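Local coordinates for cortical-lytic enzyme (Bacillus cereus, PDB 4S3J), which acts during spore germination as an N-acetylglucosaminidase that cleaves partially degraded cortex peptidoglycan containing muramic acid delta-lactam, at residues A37-V42 / L351-N356; F139-K144 / P169-T174; G147-P152 / T201-T206; P368-F373 / V382-A387. One frame throughout, in Å; residues are numbered along the deposited sequence.

Contact 1 (A37-V42 / L351-N356); sequences AETLVV and LARKYN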
loop_
_atom_site.group_PDB
_atom_site.type_symbol
_atom_site.label_atom_id
_atom_site.label_comp_id
_atom_site.label_asym_id
_atom_site.label_seq_id
_atom_site.Cartn_x
_atom_site.Cartn_y
_atom_site.Cartn_z
ATOM N N ALA A 37 7.699 26.479 7.033
ATOM C CA ALA A 37 8.253 27.606 6.293
ATOM C C ALA A 37 7.952 27.556 4.794
ATOM O O ALA A 37 8.101 28.564 4.117
ATOM C CB ALA A 37 9.758 27.677 6.517
ATOM N N GLU A 38 7.511 26.413 4.278
ATOM C CA GLU A 38 7.349 26.232 2.840
ATOM C C GLU A 38 5.961 26.638 2.337
ATOM O O GLU A 38 4.964 26.530 3.048
ATOM C CB GLU A 38 7.615 24.763 2.477
ATOM C CG GLU A 38 9.105 24.430 2.445
ATOM C CD GLU A 38 9.406 22.954 2.261
ATOM O OE1 GLU A 38 8.503 22.109 2.430
ATOM O OE2 GLU A 38 10.574 22.637 1.968
ATOM N N THR A 39 5.905 27.090 1.090
ATOM C CA THR A 39 4.657 27.414 0.437
ATOM C C THR A 39 3.847 26.151 0.150
ATOM O O THR A 39 4.401 25.029 0.090
ATOM C CB THR A 39 4.923 28.140 -0.874
ATOM O OG1 THR A 39 5.707 27.274 -1.698
ATOM C CG2 THR A 39 5.693 29.424 -0.617
ATOM N N LEU A 40 2.533 26.322 0.015
ATOM C CA LEU A 40 1.669 25.267 -0.492
ATOM C C LEU A 40 1.690 25.257 -2.018
ATOM O O LEU A 40 1.855 26.297 -2.670
ATOM C CB LEU A 40 0.233 25.432 0.015
ATOM C CG LEU A 40 0.024 25.384 1.534
ATOM C CD1 LEU A 40 -1.440 25.561 1.888
ATOM C CD2 LEU A 40 0.555 24.078 2.140
ATOM N N VAL A 41 1.492 24.069 -2.579
ATOM C CA VAL A 41 1.435 23.869 -4.013
ATOM C C VAL A 41 -0.006 23.721 -4.477
ATOM O O VAL A 41 -0.755 22.933 -3.918
ATOM C CB VAL A 41 2.265 22.610 -4.413
ATOM C CG1 VAL A 41 2.150 22.329 -5.917
ATOM C CG2 VAL A 41 3.692 22.788 -4.022
ATOM N N VAL A 42 -0.420 24.496 -5.480
ATOM C CA VAL A 42 -1.760 24.361 -6.039
ATOM C C VAL A 42 -1.957 22.922 -6.521
ATOM O O VAL A 42 -1.110 22.377 -7.242
ATOM C CB VAL A 42 -1.998 25.369 -7.198
ATOM C CG1 VAL A 42 -3.350 25.144 -7.868
ATOM C CG2 VAL A 42 -1.909 26.763 -6.663
ATOM N N LEU A 351 9.055 18.553 -5.404
ATOM C CA LEU A 351 9.469 18.822 -6.776
ATOM C C LEU A 351 8.557 19.845 -7.458
ATOM O O LEU A 351 9.017 20.752 -8.155
ATOM C CB LEU A 351 9.494 17.522 -7.581
ATOM C CG LEU A 351 10.631 16.567 -7.224
ATOM C CD1 LEU A 351 10.317 15.219 -7.814
ATOM C CD2 LEU A 351 12.003 17.054 -7.728
ATOM N N ALA A 352 7.252 19.696 -7.282
ATOM C CA ALA A 352 6.307 20.647 -7.888
ATOM C C ALA A 352 6.531 22.025 -7.287
ATOM O O ALA A 352 6.476 23.036 -7.990
ATOM C CB ALA A 352 4.869 20.180 -7.690
ATOM N N ARG A 353 6.802 22.092 -5.982
ATOM C CA ARG A 353 7.106 23.374 -5.339
ATOM C C ARG A 353 8.384 24.012 -5.924
ATOM O O ARG A 353 8.429 25.199 -6.291
ATOM C CB ARG A 353 7.261 23.162 -3.835
ATOM C CG ARG A 353 7.574 24.429 -3.042
ATOM C CD ARG A 353 7.696 24.119 -1.536
ATOM N NE ARG A 353 6.428 23.655 -0.982
ATOM C CZ ARG A 353 6.116 22.430 -0.595
ATOM N NH1 ARG A 353 4.878 22.200 -0.160
ATOM N NH2 ARG A 353 7.005 21.457 -0.603
ATOM N N LYS A 354 9.436 23.215 -6.013
ATOM C CA LYS A 354 10.735 23.724 -6.450
ATOM C C LYS A 354 10.684 24.273 -7.868
ATOM O O LYS A 354 11.285 25.313 -8.174
ATOM C CB LYS A 354 11.792 22.621 -6.369
ATOM C CG LYS A 354 13.166 23.003 -6.873
ATOM C CD LYS A 354 14.134 21.905 -6.578
ATOM C CE LYS A 354 15.505 22.222 -7.183
ATOM N NZ LYS A 354 16.432 21.072 -7.074
ATOM N N TYR A 355 9.989 23.547 -8.741
ATOM C CA TYR A 355 9.957 23.877 -10.164
ATOM C C TYR A 355 8.689 24.651 -10.587
ATOM O O TYR A 355 8.408 24.824 -11.785
ATOM C CB TYR A 355 10.163 22.599 -10.974
ATOM C CG TYR A 355 11.562 22.052 -10.755
ATOM C CD1 TYR A 355 12.671 22.696 -11.302
ATOM C CD2 TYR A 355 11.791 20.900 -10.005
ATOM C CE1 TYR A 355 13.949 22.215 -11.101
ATOM C CE2 TYR A 355 13.063 20.419 -9.799
ATOM C CZ TYR A 355 14.143 21.081 -10.351
ATOM O OH TYR A 355 15.409 20.585 -10.144
ATOM N N ASN A 356 7.950 25.120 -9.586
ATOM C CA ASN A 356 6.819 26.021 -9.752
ATOM C C ASN A 356 5.735 25.563 -10.718
ATOM O O ASN A 356 5.273 26.344 -11.574
ATOM C CB ASN A 356 7.318 27.397 -10.233
ATOM C CG ASN A 356 8.360 27.999 -9.306
ATOM O OD1 ASN A 356 8.052 28.399 -8.184
ATOM N ND2 ASN A 356 9.601 28.067 -9.774
HETATM O O HOH W 1 9.792 21.420 -0.516
#

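Contact 2 (F139-K144 / P169-T174); sequences FSFEAK and PMLVIT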
loop_
_atom_site.group_PDB
_atom_site.type_symbol
_atom_site.label_atom_id
_atom_site.label_comp_id
_atom_site.label_asym_id
_atom_site.label_seq_id
_atom_site.Cartn_x
_atom_site.Cartn_y
_atom_site.Cartn_z
ATOM N N PHE A 139 11.673 -7.518 4.932
ATOM C CA PHE A 139 12.061 -8.129 3.670
ATOM C C PHE A 139 13.583 -8.210 3.588
ATOM O O PHE A 139 14.224 -7.144 3.542
ATOM C CB PHE A 139 11.521 -7.286 2.506
ATOM C CG PHE A 139 11.612 -7.967 1.162
ATOM C CD1 PHE A 139 12.786 -7.955 0.442
ATOM C CD2 PHE A 139 10.492 -8.567 0.598
ATOM C CE1 PHE A 139 12.863 -8.576 -0.807
ATOM C CE2 PHE A 139 10.574 -9.169 -0.639
ATOM C CZ PHE A 139 11.746 -9.169 -1.336
ATOM N N SER A 140 14.218 -9.394 3.571
ATOM C CA SER A 140 13.611 -10.732 3.683
ATOM C C SER A 140 14.649 -11.732 4.207
ATOM O O SER A 140 15.824 -11.419 4.307
ATOM C CB SER A 140 13.106 -11.229 2.321
ATOM O OG SER A 140 14.203 -11.597 1.500
ATOM N N PHE A 141 14.184 -12.920 4.558
ATOM C CA PHE A 141 15.035 -14.100 4.752
ATOM C C PHE A 141 15.153 -14.798 3.410
ATOM O O PHE A 141 14.132 -15.135 2.810
ATOM C CB PHE A 141 14.423 -15.063 5.757
ATOM C CG PHE A 141 14.448 -14.592 7.182
ATOM C CD1 PHE A 141 13.646 -13.526 7.590
ATOM C CD2 PHE A 141 15.235 -15.232 8.128
ATOM C CE1 PHE A 141 13.653 -13.109 8.899
ATOM C CE2 PHE A 141 15.237 -14.807 9.453
ATOM C CZ PHE A 141 14.442 -13.748 9.833
ATOM N N GLU A 142 16.373 -15.037 2.935
ATOM C CA GLU A 142 16.571 -15.678 1.643
ATOM C C GLU A 142 16.772 -17.178 1.834
ATOM O O GLU A 142 17.620 -17.591 2.612
ATOM C CB GLU A 142 17.766 -15.053 0.910
ATOM C CG GLU A 142 17.526 -13.548 0.672
ATOM C CD GLU A 142 18.639 -12.812 -0.059
ATOM O OE1 GLU A 142 19.719 -13.390 -0.288
ATOM O OE2 GLU A 142 18.418 -11.625 -0.399
ATOM N N ALA A 143 15.962 -17.970 1.139
ATOM C CA ALA A 143 16.062 -19.423 1.163
ATOM C C ALA A 143 17.359 -19.846 0.503
ATOM O O ALA A 143 17.791 -19.220 -0.462
ATOM C CB ALA A 143 14.885 -20.030 0.447
ATOM N N LYS A 144 17.947 -20.931 1.005
ATOM C CA LYS A 144 19.209 -21.479 0.488
ATOM C C LYS A 144 19.005 -22.914 0.054
ATOM O O LYS A 144 18.075 -23.570 0.500
ATOM C CB LYS A 144 20.307 -21.362 1.552
ATOM C CG LYS A 144 20.714 -19.916 1.777
ATOM C CD LYS A 144 21.442 -19.669 3.092
ATOM C CE LYS A 144 22.673 -20.520 3.319
ATOM N NZ LYS A 144 23.107 -20.368 4.742
ATOM N N PRO A 169 5.027 -9.651 13.670
ATOM C CA PRO A 169 6.067 -9.636 12.631
ATOM C C PRO A 169 5.949 -10.853 11.721
ATOM O O PRO A 169 5.747 -11.951 12.220
ATOM C CB PRO A 169 7.369 -9.632 13.433
ATOM C CG PRO A 169 7.025 -10.303 14.712
ATOM C CD PRO A 169 5.576 -9.986 14.997
ATOM N N MET A 170 5.999 -10.648 10.410
ATOM C CA MET A 170 5.986 -11.758 9.442
ATOM C C MET A 170 7.385 -12.293 9.199
ATOM O O MET A 170 8.370 -11.538 9.206
ATOM C CB MET A 170 5.359 -11.291 8.123
ATOM C CG MET A 170 3.869 -10.971 8.213
ATOM S SD MET A 170 3.250 -9.852 6.922
ATOM C CE MET A 170 3.652 -10.741 5.433
ATOM N N LEU A 171 7.475 -13.606 9.032
ATOM C CA LEU A 171 8.697 -14.244 8.566
ATOM C C LEU A 171 8.624 -14.263 7.051
ATOM O O LEU A 171 7.953 -15.120 6.460
ATOM C CB LEU A 171 8.829 -15.656 9.153
ATOM C CG LEU A 171 9.976 -16.523 8.617
ATOM C CD1 LEU A 171 11.301 -15.800 8.620
ATOM C CD2 LEU A 171 10.111 -17.799 9.425
ATOM N N VAL A 172 9.278 -13.291 6.419
ATOM C CA VAL A 172 9.222 -13.163 4.984
ATOM C C VAL A 172 10.354 -13.941 4.332
ATOM O O VAL A 172 11.516 -13.629 4.524
ATOM C CB VAL A 172 9.319 -11.678 4.540
ATOM C CG1 VAL A 172 9.248 -11.559 3.033
ATOM C CG2 VAL A 172 8.224 -10.825 5.198
ATOM N N ILE A 173 9.992 -14.956 3.555
ATOM C CA ILE A 173 10.963 -15.840 2.925
ATOM C C ILE A 173 10.919 -15.694 1.409
ATOM O O ILE A 173 9.862 -15.863 0.795
ATOM C CB ILE A 173 10.695 -17.310 3.322
ATOM C CG1 ILE A 173 10.812 -17.468 4.837
ATOM C CG2 ILE A 173 11.687 -18.256 2.657
ATOM C CD1 ILE A 173 10.080 -18.661 5.384
ATOM N N THR A 174 12.076 -15.422 0.805
ATOM C CA THR A 174 12.175 -15.252 -0.643
ATOM C C THR A 174 13.071 -16.300 -1.285
ATOM O O THR A 174 13.965 -16.858 -0.636
ATOM C CB THR A 174 12.750 -13.863 -1.030
ATOM O OG1 THR A 174 13.993 -13.630 -0.357
ATOM C CG2 THR A 174 11.785 -12.756 -0.644
#

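Contact 3 (G147-P152 / T201-T206); sequences GTLKEP and TNILQT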
loop_
_atom_site.group_PDB
_atom_site.type_symbol
_atom_site.label_atom_id
_atom_site.label_comp_id
_atom_site.label_asym_id
_atom_site.label_seq_id
_atom_site.Cartn_x
_atom_site.Cartn_y
_atom_site.Cartn_z
ATOM N N GLY A 147 18.472 -25.733 2.502
ATOM C CA GLY A 147 17.287 -25.671 3.332
ATOM C C GLY A 147 17.433 -24.794 4.558
ATOM O O GLY A 147 16.658 -24.922 5.498
ATOM N N THR A 148 18.441 -23.930 4.568
ATOM C CA THR A 148 18.601 -22.956 5.643
ATOM C C THR A 148 18.185 -21.589 5.104
ATOM O O THR A 148 17.879 -21.453 3.915
ATOM C CB THR A 148 20.066 -22.898 6.180
ATOM O OG1 THR A 148 20.952 -22.392 5.173
ATOM C CG2 THR A 148 20.519 -24.279 6.654
ATOM N N LEU A 149 18.157 -20.597 5.994
ATOM C CA LEU A 149 17.774 -19.231 5.662
ATOM C C LEU A 149 18.926 -18.268 5.938
ATOM O O LEU A 149 19.626 -18.406 6.942
ATOM C CB LEU A 149 16.559 -18.802 6.490
ATOM C CG LEU A 149 15.228 -19.570 6.334
ATOM C CD1 LEU A 149 14.221 -19.168 7.431
ATOM C CD2 LEU A 149 14.607 -19.314 4.973
ATOM N N LYS A 150 19.091 -17.280 5.061
ATOM C CA LYS A 150 19.951 -16.134 5.326
ATOM C C LYS A 150 19.153 -15.076 6.069
ATOM O O LYS A 150 18.202 -14.527 5.514
ATOM C CB LYS A 150 20.479 -15.534 4.029
ATOM C CG LYS A 150 21.485 -14.420 4.241
ATOM C CD LYS A 150 21.885 -13.764 2.943
ATOM C CE LYS A 150 22.775 -12.549 3.215
ATOM N NZ LYS A 150 23.172 -11.862 1.965
ATOM N N GLU A 151 19.531 -14.804 7.317
ATOM C CA GLU A 151 18.809 -13.827 8.130
ATOM C C GLU A 151 19.258 -12.414 7.781
ATOM O O GLU A 151 20.464 -12.154 7.674
ATOM C CB GLU A 151 19.045 -14.061 9.618
ATOM C CG GLU A 151 18.555 -15.384 10.147
ATOM C CD GLU A 151 18.392 -15.381 11.659
ATOM O OE1 GLU A 151 18.511 -14.301 12.279
ATOM O OE2 GLU A 151 18.134 -16.464 12.223
ATOM N N PRO A 152 18.304 -11.481 7.642
ATOM C CA PRO A 152 18.668 -10.068 7.462
ATOM C C PRO A 152 19.154 -9.422 8.758
ATOM O O PRO A 152 18.886 -9.938 9.836
ATOM C CB PRO A 152 17.367 -9.428 6.993
ATOM C CG PRO A 152 16.302 -10.283 7.554
ATOM C CD PRO A 152 16.847 -11.686 7.558
ATOM N N THR A 201 11.456 -27.352 8.820
ATOM C CA THR A 201 11.904 -27.405 10.205
ATOM C C THR A 201 12.621 -26.116 10.605
ATOM O O THR A 201 12.343 -25.555 11.667
ATOM C CB THR A 201 12.836 -28.620 10.427
ATOM O OG1 THR A 201 12.071 -29.820 10.279
ATOM C CG2 THR A 201 13.442 -28.607 11.812
ATOM N N ASN A 202 13.513 -25.627 9.749
ATOM C CA ASN A 202 14.268 -24.407 10.053
ATOM C C ASN A 202 13.382 -23.163 10.080
ATOM O O ASN A 202 13.608 -22.243 10.873
ATOM C CB ASN A 202 15.403 -24.192 9.045
ATOM C CG ASN A 202 16.568 -25.127 9.279
ATOM O OD1 ASN A 202 16.859 -25.494 10.419
ATOM N ND2 ASN A 202 17.237 -25.526 8.201
ATOM N N ILE A 203 12.397 -23.137 9.188
ATOM C CA ILE A 203 11.418 -22.045 9.143
ATOM C C ILE A 203 10.642 -21.964 10.456
ATOM O O ILE A 203 10.448 -20.875 11.001
ATOM C CB ILE A 203 10.443 -22.231 7.964
ATOM C CG1 ILE A 203 11.182 -21.984 6.646
ATOM C CG2 ILE A 203 9.229 -21.290 8.085
ATOM C CD1 ILE A 203 10.427 -22.473 5.430
ATOM N N LEU A 204 10.183 -23.105 10.960
ATOM C CA LEU A 204 9.413 -23.114 12.199
ATOM C C LEU A 204 10.265 -22.679 13.391
ATOM O O LEU A 204 9.787 -21.934 14.253
ATOM C CB LEU A 204 8.837 -24.497 12.468
ATOM C CG LEU A 204 7.862 -25.042 11.431
ATOM C CD1 LEU A 204 7.513 -26.497 11.735
ATOM C CD2 LEU A 204 6.626 -24.206 11.384
ATOM N N GLN A 205 11.514 -23.143 13.453
ATOM C CA GLN A 205 12.399 -22.740 14.541
ATOM C C GLN A 205 12.713 -21.243 14.476
ATOM O O GLN A 205 12.757 -20.578 15.504
ATOM C CB GLN A 205 13.710 -23.528 14.505
ATOM C CG GLN A 205 13.583 -24.942 15.025
ATOM C CD GLN A 205 14.824 -25.767 14.762
ATOM O OE1 GLN A 205 15.800 -25.283 14.175
ATOM N NE2 GLN A 205 14.796 -27.024 15.198
ATOM N N THR A 206 12.902 -20.714 13.272
ATOM C CA THR A 206 13.141 -19.275 13.099
ATOM C C THR A 206 11.912 -18.450 13.521
ATOM O O THR A 206 12.043 -17.483 14.273
ATOM C CB THR A 206 13.529 -18.947 11.636
ATOM O OG1 THR A 206 14.738 -19.629 11.289
ATOM C CG2 THR A 206 13.732 -17.448 11.441
#

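Contact 4 (P368-F373 / V382-A387); sequences PHFNYF and VWFEDA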
loop_
_atom_site.group_PDB
_atom_site.type_symbol
_atom_site.label_atom_id
_atom_site.label_comp_id
_atom_site.label_asym_id
_atom_site.label_seq_id
_atom_site.Cartn_x
_atom_site.Cartn_y
_atom_site.Cartn_z
ATOM N N PRO A 368 -2.488 11.598 -8.830
ATOM C CA PRO A 368 -1.902 12.919 -9.074
ATOM C C PRO A 368 -0.663 12.832 -9.947
ATOM O O PRO A 368 0.043 11.819 -9.939
ATOM C CB PRO A 368 -1.544 13.397 -7.674
ATOM C CG PRO A 368 -1.180 12.112 -6.955
ATOM C CD PRO A 368 -2.146 11.086 -7.483
ATOM N N HIS A 369 -0.377 13.909 -10.663
ATOM C CA HIS A 369 0.749 13.963 -11.585
ATOM C C HIS A 369 1.073 15.387 -11.980
ATOM O O HIS A 369 0.266 16.284 -11.819
ATOM C CB HIS A 369 0.447 13.141 -12.832
ATOM C CG HIS A 369 -0.723 13.637 -13.617
ATOM N ND1 HIS A 369 -0.581 14.303 -14.820
ATOM C CD2 HIS A 369 -2.054 13.590 -13.364
ATOM C CE1 HIS A 369 -1.777 14.630 -15.278
ATOM N NE2 HIS A 369 -2.687 14.201 -14.423
ATOM N N PHE A 370 2.271 15.586 -12.518
ATOM C CA PHE A 370 2.670 16.887 -13.041
ATOM C C PHE A 370 3.899 16.749 -13.921
ATOM O O PHE A 370 4.564 15.700 -13.929
ATOM C CB PHE A 370 2.940 17.914 -11.924
ATOM C CG PHE A 370 3.980 17.494 -10.932
ATOM C CD1 PHE A 370 3.627 16.749 -9.806
ATOM C CD2 PHE A 370 5.319 17.836 -11.107
ATOM C CE1 PHE A 370 4.573 16.347 -8.897
ATOM C CE2 PHE A 370 6.263 17.444 -10.196
ATOM C CZ PHE A 370 5.901 16.695 -9.095
ATOM N N ASN A 371 4.174 17.800 -14.690
ATOM C CA ASN A 371 5.374 17.881 -15.529
ATOM C C ASN A 371 6.129 19.166 -15.200
ATOM O O ASN A 371 5.514 20.199 -14.860
ATOM C CB ASN A 371 5.034 17.867 -17.017
ATOM C CG ASN A 371 4.402 16.568 -17.477
ATOM O OD1 ASN A 371 3.309 16.196 -17.025
ATOM N ND2 ASN A 371 5.039 15.918 -18.447
ATOM N N TYR A 372 7.452 19.129 -15.325
ATOM C CA TYR A 372 8.272 20.306 -15.061
ATOM C C TYR A 372 9.540 20.281 -15.904
ATOM O O TYR A 372 9.883 19.241 -16.466
ATOM C CB TYR A 372 8.621 20.392 -13.572
ATOM C CG TYR A 372 9.591 19.361 -13.021
ATOM C CD1 TYR A 372 10.964 19.592 -13.029
ATOM C CD2 TYR A 372 9.137 18.168 -12.456
ATOM C CE1 TYR A 372 11.868 18.653 -12.497
ATOM C CE2 TYR A 372 10.035 17.224 -11.917
ATOM C CZ TYR A 372 11.402 17.479 -11.941
ATOM O OH TYR A 372 12.313 16.556 -11.417
ATOM N N PHE A 373 10.219 21.428 -16.001
ATOM C CA PHE A 373 11.566 21.494 -16.582
ATOM C C PHE A 373 12.595 21.736 -15.494
ATOM O O PHE A 373 12.401 22.616 -14.646
ATOM C CB PHE A 373 11.687 22.605 -17.632
ATOM C CG PHE A 373 10.999 22.304 -18.909
ATOM C CD1 PHE A 373 11.588 21.478 -19.837
ATOM C CD2 PHE A 373 9.771 22.870 -19.202
ATOM C CE1 PHE A 373 10.946 21.174 -21.024
ATOM C CE2 PHE A 373 9.126 22.565 -20.383
ATOM C CZ PHE A 373 9.715 21.738 -21.298
ATOM N N VAL A 382 6.025 13.300 -13.441
ATOM C CA VAL A 382 5.903 12.640 -12.163
ATOM C C VAL A 382 4.499 12.113 -11.943
ATOM O O VAL A 382 3.535 12.853 -12.119
ATOM C CB VAL A 382 6.251 13.604 -11.013
ATOM C CG1 VAL A 382 6.128 12.904 -9.680
ATOM C CG2 VAL A 382 7.640 14.199 -11.194
ATOM N N TRP A 383 4.385 10.833 -11.574
ATOM C CA TRP A 383 3.123 10.233 -11.114
ATOM C C TRP A 383 3.367 9.746 -9.689
ATOM O O TRP A 383 4.432 9.208 -9.416
ATOM C CB TRP A 383 2.681 9.078 -12.023
ATOM C CG TRP A 383 2.206 9.552 -13.351
ATOM C CD1 TRP A 383 2.970 9.850 -14.442
ATOM C CD2 TRP A 383 0.850 9.812 -13.725
ATOM N NE1 TRP A 383 2.172 10.278 -15.478
ATOM C CE2 TRP A 383 0.864 10.252 -15.074
ATOM C CE3 TRP A 383 -0.377 9.704 -13.059
ATOM C CZ2 TRP A 383 -0.301 10.627 -15.745
ATOM C CZ3 TRP A 383 -1.529 10.043 -13.741
ATOM C CH2 TRP A 383 -1.485 10.497 -15.066
ATOM N N PHE A 384 2.421 9.977 -8.779
ATOM C CA PHE A 384 2.671 9.621 -7.388
ATOM C C PHE A 384 1.365 9.307 -6.653
ATOM O O PHE A 384 0.349 9.045 -7.302
ATOM C CB PHE A 384 3.521 10.724 -6.702
ATOM C CG PHE A 384 2.837 12.033 -6.482
ATOM C CD1 PHE A 384 2.594 12.920 -7.540
ATOM C CD2 PHE A 384 2.502 12.419 -5.197
ATOM C CE1 PHE A 384 1.948 14.151 -7.296
ATOM C CE2 PHE A 384 1.847 13.639 -4.956
ATOM C CZ PHE A 384 1.610 14.513 -5.997
ATOM N N GLU A 385 1.418 9.251 -5.325
ATOM C CA GLU A 385 0.256 8.918 -4.508
ATOM C C GLU A 385 -0.034 10.073 -3.568
ATOM O O GLU A 385 0.902 10.648 -2.996
ATOM C CB GLU A 385 0.507 7.656 -3.697
ATOM C CG GLU A 385 0.812 6.395 -4.505
ATOM C CD GLU A 385 -0.413 5.871 -5.244
ATOM O OE1 GLU A 385 -1.554 6.054 -4.745
ATOM O OE2 GLU A 385 -0.236 5.303 -6.339
ATOM N N ASP A 386 -1.315 10.414 -3.372
ATOM C CA ASP A 386 -1.665 11.420 -2.368
ATOM C C ASP A 386 -2.985 11.065 -1.685
ATOM O O ASP A 386 -3.545 9.986 -1.917
ATOM C CB ASP A 386 -1.718 12.855 -2.949
ATOM C CG ASP A 386 -2.914 13.123 -3.875
ATOM O OD1 ASP A 386 -3.849 12.302 -3.983
ATOM O OD2 ASP A 386 -2.920 14.226 -4.489
ATOM N N ALA A 387 -3.476 11.967 -0.828
ATOM C CA ALA A 387 -4.641 11.649 -0.010
ATOM C C ALA A 387 -5.882 11.304 -0.846
ATOM O O ALA A 387 -6.700 10.452 -0.442
ATOM C CB ALA A 387 -4.943 12.802 0.943
#

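Contact 1 (A37-V42 / L351-N356)
Arg353 reaches from the end of a helix to the backbone of Thr39, and its hydrogen bonds dominate this contact. Both bonds go to one carbonyl oxygen. Arg353 NE lies 2.7 Å from Thr39 O, and Arg353 NH1 lies 2.9 Å from the same Thr39 O. The guanidinium thus grips side-on, with NE and NH1. Neither bond is straight, as expected when two N-H groups share an acceptor. The chain of Arg353 is extended to CD and then bends at chi3 (-64°), which turns the guanidinium group onto the loop.

Charge adds a looser tie. Glu38 OE1 stands 3.4 Å from Arg353 NH2, over one guanidinium face, so this salt bridge is charge attraction without an N-H pointing at the oxygen. A water accepts from Arg353 NH2 at 2.8 Å and donates weakly to Glu38 OE2.

Apolar contact comes from Val41. Its CG2 sits over the other guanidinium face, and Val41 CG2 meets Arg353 CB at 3.6 Å. Away from that group, Val41 CG1 touches Ala352 CB at 3.9 Å.

The loop 37-42 belongs to the first LysM domain, and helix 345-354 to the glycosyl hydrolase family 18 part, so the contact joins two domains. Ile359 packs on both Val41 and Ala352. Strand 367-373 lies against the helix through Phe370, and a Schellman motif with Asn356 at C-prime ends that helix.

Contact 2 (F139-K144 / P169-T174)
Phe141 and Ile173 pair across two adjacent parallel strands of the TIM barrel, 135-143 and 168-177. Phe141 N donates to Val172 O at 2.8 Å. Thr174 N returns a bond to Phe141 O, and Ala143 N continues the ladder to Thr174 O, 2.9 Å away and nearly straight (174°). The two short segments cross at 50°, a strong twist between neighbouring strands.

On one face of the sheet, Leu171 CD1 lies over the Phe141 ring, 3.5 Å from its centroid, in a CH-pi contact. Chi1 of 173° swings Leu171 CG away from the backbone N and lets CD1 reach that ring face. The two side chains cross at about a right angle. Ile203 of helix 193-210 packs behind Leu171 and Ile173. This is the usual layering of a family 18 barrel, with helices outside and the catalytic cleft at the C-terminal strand ends.

The Glu142 and Thr174 side chains take the other face. Close by, Ser140 OG and Thr174 OG1 share a hydrogen bond of 2.8 Å. A cis peptide precedes Ser140; such non-proline cis bonds are known in family 18 barrels. The Phe139 ring reaches Thr174 CG2 with CZ at 3.7 Å, and meets Val172 CG1 with CD2 at 4.1 Å. Trp408 makes an edge-to-face pair with Phe139. The Phe139 side chain lies about 6 Å from that of Glu220, the probable proton donor.

Contact 3 (G147-P152 / T201-T206)
Asn202 reaches from the helix to Gly147 and makes the hydrogen bond that joins the two segments. Asn202 ND2 donates to Gly147 O at 2.8 Å, almost straight at hydrogen (168°). The acceptor lies in the amide plane of Asn202. The donor, however, sits above the carbonyl plane of Gly147 (41° out of it) and does not use a lone pair. With chi1 at -75°, Asn202 CG stands anti to its own carbonyl carbon, and the amide faces the loop. Gly147 has a left-handed backbone conformation that glycine adopts easily. The Thr148 and Asn202 side chains lie side by side, pointing the same way, with Thr148 CG2 3.8 Å from Asn202 ND2.

Leu149 supplies the hydrocarbon contact. Leu149 CD1 meets Ile203 CG1 at 4.2 Å. The same CD1 also lies in van der Waals contact with the Thr206 hydroxyl, one turn along the helix from Asn202, with Leu149 CD1 3.9 Å from Thr206 OG1.

Further out, other parts of the barrel hold these groups. Thr148 OG1 is bonded to Asp146. Ile203 is pressed against strands 168-177 and 214-218, so the helix sits on the barrel wall while the 147-152 segment lies alongside it. Glu151 adds a bond to Tyr210 near the end of that helix.

A polar bond at one end and light hydrocarbon contact at the other imply a small, partly buried junction. The hydrogen bond from the Asn202 amide holds the loop at Gly147, and Leu149 packs against both the helix (Ile203, Phe199) and strand 168-177 (Ile173).

Contact 4 (P368-F373 / V382-A387)
His369 lies flat on Trp383, at the non-hydrogen-bonded pair of the hairpin formed by strands 367-373 and 379-383. From the start, His369 CB sits 3.5 Å from the centroid of the Trp383 six-membered ring, over its face, in a CH-pi contact. Chi1 of 62° puts CG between the backbone N and the carbonyl carbon, and the ring runs alongside the indole. His369 CG then meets Trp383 CH2 at 3.5 Å. His369 CD2 lies over CH2 and CZ3, and ND1 over CZ2. At the tip, His369 NE2 is 3.9 Å from Trp383 CH2. The result is an offset stack with planes 10° apart.

Backbone bonds lie on either side of the His369-Trp383 pair. Phe370 and Val382 form a hydrogen-bonded pair, with Val382 N to Phe370 O at 2.9 Å, and Phe384 N bonds to Pro368 O.

On the other face of the hairpin, Val382 CB rests over the Phe370 ring. Phe384 brings CE1 to that ring's edge, 3.8 Å from Phe370 CE1. Pro368 CG lies over the Phe384 ring, 3.7 Å from its centroid. Helix 345-354 backs Phe370 and Phe384. The hairpin lies between the seventh and eighth barrel strands, consistent with being part of the alpha+beta insertion of some family 18 enzymes.

Chemically, the His369-Trp383 stack and the Val382-Phe370 CH-pi contact hold opposite faces by dispersion, while main-chain bonds set the register.

In the fold
From the N terminus, the chain first passes the LysM loop 37-42, whose partner 351-356 comes 309 residues later. Contact 1 therefore closes a very long loop, and contacts 2 and 3 are nested inside it. Within the barrel, contact 2 joins two neighbouring strands. Contact 3 crosses it, since their segments alternate along the chain, and ties the segment after strand 135-143 to helix 193-210. These two touch, with centres 8 Å apart. Contact 4 opens after contact 1 has closed and forms a short hairpin. It packs against contact 1, so the LysM domain, helix 345-354 and hairpin cluster together. Contacts 2 and 3 lie on the opposite side of the chain's centre.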